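Local coordinates for protein D-alanyl-D-alanine carboxypeptidase (Streptococcus pneumoniae R6, PDB 1XP4) that probably removes the C-terminal D-alanine from peptidoglycan precursor peptides, as a serine-type D-Ala-D-Ala carboxypeptidase of the S11 family, at residues A[50-55]-A[95-100]; A[70-75]-A[108-113]; A[102-107]-A[222-227]. All blocks are in the same frame, centred on the assembly; numbering follows the deposited sequence.

Contact 1 of 3, residues A[50-55]-A[95-100]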
# COMPACT_ATOMS: atom_id res chain seq x y z
N LEU A 50 6.04 -1.54 10.28
CA LEU A 50 6.33 -1.95 11.64
C LEU A 50 6.49 -0.73 12.55
O LEU A 50 6.22 -0.79 13.75
CB LEU A 50 7.59 -2.82 11.66
CG LEU A 50 7.48 -4.13 10.85
CD1 LEU A 50 8.79 -4.90 10.92
CD2 LEU A 50 6.34 -4.98 11.41
N VAL A 51 6.90 0.39 11.95
CA VAL A 51 7.09 1.64 12.68
C VAL A 51 5.75 2.22 13.13
O VAL A 51 5.62 2.69 14.26
CB VAL A 51 7.81 2.69 11.82
CG1 VAL A 51 8.00 3.95 12.62
CG2 VAL A 51 9.15 2.15 11.35
N TYR A 52 4.77 2.21 12.23
CA TYR A 52 3.44 2.72 12.58
C TYR A 52 2.81 1.77 13.59
O TYR A 52 2.07 2.20 14.48
CB TYR A 52 2.55 2.82 11.33
CG TYR A 52 2.76 4.10 10.54
CD1 TYR A 52 2.30 5.32 11.02
CD2 TYR A 52 3.43 4.09 9.32
CE1 TYR A 52 2.51 6.51 10.31
CE2 TYR A 52 3.65 5.27 8.61
CZ TYR A 52 3.18 6.47 9.11
OH TYR A 52 3.40 7.64 8.41
N GLU A 53 3.12 0.49 13.47
CA GLU A 53 2.59 -0.51 14.39
C GLU A 53 3.17 -0.30 15.79
O GLU A 53 2.54 -0.66 16.78
CB GLU A 53 2.92 -1.91 13.90
CG GLU A 53 2.20 -2.99 14.68
CD GLU A 53 2.33 -4.36 14.04
OE1 GLU A 53 3.45 -4.91 14.04
OE2 GLU A 53 1.31 -4.87 13.53
N ALA A 54 4.37 0.27 15.86
CA ALA A 54 5.00 0.54 17.15
C ALA A 54 4.46 1.87 17.68
O ALA A 54 4.37 2.08 18.89
CB ALA A 54 6.51 0.60 17.00
N LEU A 55 4.11 2.78 16.77
CA LEU A 55 3.54 4.05 17.19
C LEU A 55 2.16 3.74 17.77
O LEU A 55 1.80 4.23 18.84
CB LEU A 55 3.38 4.99 16.01
CG LEU A 55 4.65 5.67 15.51
CD1 LEU A 55 4.35 6.39 14.21
CD2 LEU A 55 5.16 6.64 16.57
N GLU A 95 11.03 12.52 12.29
CA GLU A 95 12.05 13.05 11.41
C GLU A 95 12.62 11.95 10.51
O GLU A 95 12.75 12.14 9.30
CB GLU A 95 13.16 13.72 12.22
CG GLU A 95 12.64 14.90 13.03
CD GLU A 95 13.75 15.73 13.64
OE1 GLU A 95 14.51 15.20 14.48
OE2 GLU A 95 13.86 16.93 13.26
N LEU A 96 12.93 10.81 11.10
CA LEU A 96 13.47 9.69 10.34
C LEU A 96 12.41 9.14 9.38
O LEU A 96 12.70 8.80 8.24
CB LEU A 96 13.95 8.59 11.28
CG LEU A 96 15.10 9.01 12.19
CD1 LEU A 96 15.43 7.88 13.15
CD2 LEU A 96 16.32 9.39 11.35
N LEU A 97 11.18 9.07 9.87
CA LEU A 97 10.08 8.58 9.05
C LEU A 97 9.96 9.44 7.80
O LEU A 97 9.81 8.94 6.69
CB LEU A 97 8.78 8.65 9.85
CG LEU A 97 7.98 7.36 9.97
CD1 LEU A 97 6.71 7.66 10.75
CD2 LEU A 97 7.67 6.81 8.59
N GLU A 98 10.02 10.75 7.99
CA GLU A 98 9.92 11.68 6.88
C GLU A 98 11.13 11.47 5.97
O GLU A 98 10.99 11.39 4.76
CB GLU A 98 9.87 13.11 7.42
CG GLU A 98 9.17 14.11 6.50
CD GLU A 98 8.03 14.84 7.20
OE1 GLU A 98 7.18 14.16 7.83
OE2 GLU A 98 7.97 16.08 7.12
N ALA A 99 12.32 11.38 6.57
CA ALA A 99 13.55 11.18 5.80
C ALA A 99 13.51 9.85 5.02
O ALA A 99 13.98 9.78 3.89
CB ALA A 99 14.75 11.21 6.73
N THR A 100 12.94 8.82 5.64
CA THR A 100 12.85 7.51 5.01
C THR A 100 11.92 7.49 3.79
O THR A 100 12.33 7.10 2.69
CB THR A 100 12.34 6.43 6.01
OG1 THR A 100 13.34 6.19 7.01
CG2 THR A 100 12.06 5.12 5.31
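Leu97 projects from helix 93-103 against three residues of helix 44-57 and buries more surface than any of them. Its CD1 methyl approaches the phenol end of Tyr52 obliquely, lying 4.1 Å from Tyr52 CZ. Tyr52 starts out past the partner helix rather than at it: CG stands beside the backbone N and anti to the carbonyl carbon (chi1 -84°), and the long flat ring covers the remaining distance. Val51 needs no such reach. It faces the partner helix directly and lays CG1 beside the branch point of leucine, 4.3 Å from Leu97 CG. A short beta-branched side chain suits a buried position that points straight at the partner helix.

The segments run nearly antiparallel, at 158°, with axes 12.2 Å apart. They belong to the helical region of the fold shared by penicillin-binding proteins and serine beta-lactamases, where helix 44-57 begins at the probable catalytic Lys44.

One turn further along helix 44-57, Leu55 CD1 adds a looser contact, 4.4 Å from Leu97 CD1. Leu97 also rests on Val48. The Tyr52 ring also meets that of Tyr184, the two planes inclined by about 20°. Ile116 of helix 106-117 packs on Val51.

Contact 2 of 3, residues A[70-75]-A[108-113]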
# COMPACT_ATOMS: atom_id res chain seq x y z
N ASP A 70 27.04 3.84 15.05
CA ASP A 70 28.15 3.82 14.11
C ASP A 70 27.78 3.32 12.71
O ASP A 70 28.01 4.01 11.71
CB ASP A 70 29.28 2.96 14.66
CG ASP A 70 29.75 3.40 16.04
OD1 ASP A 70 29.63 4.60 16.36
OD2 ASP A 70 30.26 2.53 16.78
N TYR A 71 27.21 2.12 12.64
CA TYR A 71 26.81 1.52 11.37
C TYR A 71 25.95 2.43 10.50
O TYR A 71 26.31 2.70 9.35
CB TYR A 71 26.11 0.18 11.66
CG TYR A 71 25.21 -0.37 10.57
CD1 TYR A 71 25.60 -0.37 9.23
CD2 TYR A 71 23.98 -0.95 10.89
CE1 TYR A 71 24.79 -0.93 8.24
CE2 TYR A 71 23.16 -1.52 9.91
CZ TYR A 71 23.57 -1.50 8.58
OH TYR A 71 22.75 -2.06 7.61
N PRO A 72 24.82 2.92 11.02
CA PRO A 72 23.98 3.79 10.19
C PRO A 72 24.65 5.14 9.96
O PRO A 72 24.50 5.75 8.91
CB PRO A 72 22.70 3.93 11.01
CG PRO A 72 22.69 2.70 11.85
CD PRO A 72 24.12 2.59 12.27
N TYR A 73 25.39 5.61 10.96
CA TYR A 73 26.03 6.90 10.84
C TYR A 73 27.14 6.92 9.81
O TYR A 73 27.22 7.84 8.99
CB TYR A 73 26.56 7.34 12.20
CG TYR A 73 27.40 8.59 12.15
CD1 TYR A 73 26.88 9.79 11.67
CD2 TYR A 73 28.73 8.56 12.55
CE1 TYR A 73 27.66 10.94 11.60
CE2 TYR A 73 29.53 9.69 12.48
CZ TYR A 73 28.99 10.88 12.00
OH TYR A 73 29.80 11.98 11.93
N GLN A 74 28.00 5.91 9.83
CA GLN A 74 29.10 5.86 8.88
C GLN A 74 28.59 5.65 7.47
O GLN A 74 29.14 6.19 6.51
CB GLN A 74 30.06 4.71 9.22
CG GLN A 74 31.06 5.03 10.31
CD GLN A 74 31.34 3.82 11.18
OE1 GLN A 74 31.17 2.67 10.75
NE2 GLN A 74 31.78 4.06 12.41
N LEU A 75 27.53 4.87 7.35
CA LEU A 75 26.95 4.58 6.06
C LEU A 75 26.62 5.85 5.28
O LEU A 75 26.36 5.80 4.08
CB LEU A 75 25.69 3.74 6.23
CG LEU A 75 24.99 3.22 4.98
CD1 LEU A 75 25.96 2.38 4.18
CD2 LEU A 75 23.79 2.40 5.37
N ALA A 108 18.08 6.47 7.95
CA ALA A 108 16.83 6.78 8.62
C ALA A 108 16.13 5.44 8.90
O ALA A 108 15.68 5.17 10.01
CB ALA A 108 15.95 7.65 7.73
N ALA A 109 16.07 4.59 7.87
CA ALA A 109 15.45 3.28 7.99
C ALA A 109 16.13 2.44 9.06
O ALA A 109 15.48 1.96 10.00
CB ALA A 109 15.49 2.54 6.65
N ILE A 110 17.44 2.25 8.92
CA ILE A 110 18.20 1.46 9.87
C ILE A 110 17.99 1.96 11.29
O ILE A 110 17.64 1.19 12.18
CB ILE A 110 19.70 1.48 9.53
CG1 ILE A 110 19.93 0.92 8.13
CG2 ILE A 110 20.48 0.68 10.56
CD1 ILE A 110 21.38 0.94 7.68
N ALA A 111 18.19 3.26 11.49
CA ALA A 111 18.01 3.84 12.81
C ALA A 111 16.66 3.44 13.43
O ALA A 111 16.61 2.97 14.57
CB ALA A 111 18.13 5.36 12.73
N LEU A 112 15.58 3.64 12.68
CA LEU A 112 14.25 3.29 13.18
C LEU A 112 14.17 1.81 13.57
O LEU A 112 13.58 1.45 14.60
CB LEU A 112 13.20 3.59 12.10
CG LEU A 112 12.87 5.06 11.88
CD1 LEU A 112 12.06 5.24 10.59
CD2 LEU A 112 12.11 5.60 13.08
N ALA A 113 14.78 0.96 12.75
CA ALA A 113 14.79 -0.48 12.98
C ALA A 113 15.49 -0.86 14.28
O ALA A 113 14.97 -1.67 15.06
CB ALA A 113 15.45 -1.19 11.80
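Ile110 of helix 106-117 meets Tyr71, Pro72 and Leu75 on and beside the short helix 70-74. The apolar packing is the whole of the direct contact. One branch of Ile110 meets Pro72, the other meets Leu75, and the two share Tyr71. CG2 is anti to the backbone N, while CG1 stands beside that N (chi1 -60°). The CG2 methyl sits against the pyrrolidine ring, 3.3 Å from Pro72 CG, and also lies 3.5 Å from Tyr71 CE2. The longer branch carries CD1 outward to the phenol end, 3.4 Å from Tyr71 CZ, and to a leucine methyl, 3.6 Å from Leu75 CD2. Isoleucine suits the place because its two unequal arms give apolar contact over a wide front. Tyr71 and Leu75 each cross it at about a right angle. Proline is at home at position 72: in the first turn of helix 70-74 its missing N-H costs no helical hydrogen bond, and its rigid ring offers a compact apolar surface.

The polar part belongs to the Tyr71 hydroxyl. With CG anti to the backbone N (chi1 160°), the Tyr71 ring reaches Ile110, and its hydroxyl ends in a hydrogen bond with Glu120 OE1, so the phenol is apolar along its ring and anchored at its tip.

Helix 106-117 thus has helix 70-74 against Ile110, helix 93-103 against Ala108 and Ala111, and helix 120-133 reaching both Ile110, through Glu120, and Ala113, through Phe123.

Contact 3 of 3, residues A[102-107]-A[222-227]. With SO4 (sulfate ion), chain E.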
# COMPACT_ATOMS: atom_id res chain seq x y z
N VAL A 102 10.35 10.13 2.19
CA VAL A 102 10.53 11.20 1.22
C VAL A 102 11.86 11.18 0.46
O VAL A 102 11.89 11.41 -0.75
CB VAL A 102 10.38 12.57 1.91
CG1 VAL A 102 10.59 13.68 0.89
CG2 VAL A 102 9.00 12.67 2.55
N SER A 103 12.94 10.90 1.17
CA SER A 103 14.26 10.89 0.55
C SER A 103 14.91 9.51 0.45
O SER A 103 16.01 9.36 -0.07
CB SER A 103 15.18 11.83 1.33
OG SER A 103 14.54 13.07 1.52
N SER A 104 14.22 8.50 0.96
CA SER A 104 14.73 7.14 0.92
C SER A 104 16.07 7.02 1.67
O SER A 104 16.91 6.18 1.34
CB SER A 104 14.90 6.69 -0.54
OG SER A 104 15.12 5.29 -0.62
N ALA A 105 16.26 7.87 2.68
CA ALA A 105 17.48 7.83 3.49
C ALA A 105 17.60 6.47 4.18
O ALA A 105 16.75 6.10 5.00
CB ALA A 105 17.45 8.94 4.53
N ASN A 106 18.66 5.73 3.87
CA ASN A 106 18.85 4.40 4.46
C ASN A 106 19.19 4.44 5.95
O ASN A 106 18.76 3.57 6.71
CB ASN A 106 19.93 3.62 3.70
CG ASN A 106 19.53 3.35 2.25
OD1 ASN A 106 18.50 2.72 2.00
ND2 ASN A 106 20.34 3.81 1.31
N SER A 107 19.97 5.43 6.38
CA SER A 107 20.31 5.53 7.79
C SER A 107 19.07 5.87 8.60
O SER A 107 19.00 5.58 9.79
CB SER A 107 21.39 6.57 8.01
OG SER A 107 22.63 6.04 7.56
N GLY A 222 1.67 9.11 -3.58
CA GLY A 222 2.56 8.05 -3.08
C GLY A 222 3.20 7.28 -4.24
O GLY A 222 2.91 7.53 -5.39
N LEU A 223 4.07 6.28 -3.92
CA LEU A 223 4.18 5.75 -2.57
C LEU A 223 5.64 5.54 -2.14
O LEU A 223 6.01 5.80 -1.01
CB LEU A 223 3.47 4.40 -2.55
CG LEU A 223 3.21 3.88 -1.13
CD1 LEU A 223 2.26 4.80 -0.35
CD2 LEU A 223 2.56 2.50 -1.11
N LYS A 224 6.44 5.00 -3.09
CA LYS A 224 7.86 4.73 -2.81
C LYS A 224 8.65 4.32 -4.06
O LYS A 224 8.32 3.37 -4.74
CB LYS A 224 8.00 3.62 -1.77
CG LYS A 224 9.41 3.57 -1.20
CD LYS A 224 9.76 4.80 -0.38
CE LYS A 224 11.27 4.98 -0.20
NZ LYS A 224 11.88 5.00 -1.53
N THR A 225 9.72 5.07 -4.37
CA THR A 225 10.56 4.65 -5.48
C THR A 225 11.61 3.63 -5.05
O THR A 225 11.75 3.28 -3.90
CB THR A 225 11.26 5.85 -6.12
OG1 THR A 225 11.85 6.70 -5.14
CG2 THR A 225 10.29 6.63 -6.98
N GLY A 226 12.26 3.04 -6.04
CA GLY A 226 13.32 2.09 -5.74
C GLY A 226 14.19 1.86 -6.95
O GLY A 226 13.69 1.62 -8.05
N THR A 227 15.50 1.95 -6.76
CA THR A 227 16.44 1.73 -7.85
C THR A 227 17.67 0.98 -7.37
O THR A 227 18.27 1.32 -6.36
CB THR A 227 16.88 3.03 -8.51
OG1 THR A 227 15.72 3.84 -8.77
CG2 THR A 227 17.58 2.74 -9.83
S SO4 E . 15.62 5.71 -4.76
O1 SO4 E . 16.34 7.01 -4.74
O2 SO4 E . 14.40 5.81 -3.95
O3 SO4 E . 15.26 5.35 -6.14
O4 SO4 E . 16.50 4.68 -4.17
O HOH W 1 11.47 8.14 -1.61
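Lys224, probably a substrate-binding residue, brings NZ from strand 220-228 to Ser104, probably catalytic, in the turn between two helices. The preceding strand is irregular: a cis peptide precedes Leu223, and Leu223 and Lys224 both face Val236 in a classic beta bulge. The lysine chain bends at chi2 (66°) and again at chi4 (56°), folding NZ back to donate to the carbonyl of the next residue, Thr225 O, at 2.9 Å. From there NZ gives a weak hydrogen bond of 3.4 Å to Ser104 OG, and a water 3.2 Å from NZ links it, weakly, to Val102 O. The serine hydroxyl also bonds Ser41 OG, the probable nucleophile.

Thr225 OG1 lies 3.0 Å from sulfate O2 while also paired with Thr206. Gly226 follows, consistent with a KTG motif, across from what is probably the SxN motif, Ser104 to Asn106. Thr227 OG1, a partner of Arg263, stands 3.1 Å from sulfate O3. The sulfate, probably from the crystallisation liquor, occupies a position consistent with that of a substrate carboxylate.

Strand 220-228 is an outermost strand of the five-stranded antiparallel sheet, next to strand 234-241, with the turn between helices 93-103 and 106-117 and the start of helix 44-57 close by.

Overall arrangement
Helices 93-103 and 106-117, joined by the turn at Ser104, tie the three contacts together. Contact 1 and contact 3 share the first helix, contact 2 and contact 3 the second. Contacts 1 and 2 have centres about 13 Å apart and meet where Leu96 CD1 lies 3.7 Å from Ala111 CB; contacts 1 and 3 touch through the probable hydrogen bond from Ala105 N to Ala99 O, 3.2 Å. Contact 3 forms part of the probable active site, with the side chain of Ser104 about 3 Å from those of Ser41 and Lys44. Contacts 1 and 2 are helix packing near the site: the side chains of Leu97 and Ile110 each lie about 8 Å from that of Lys44.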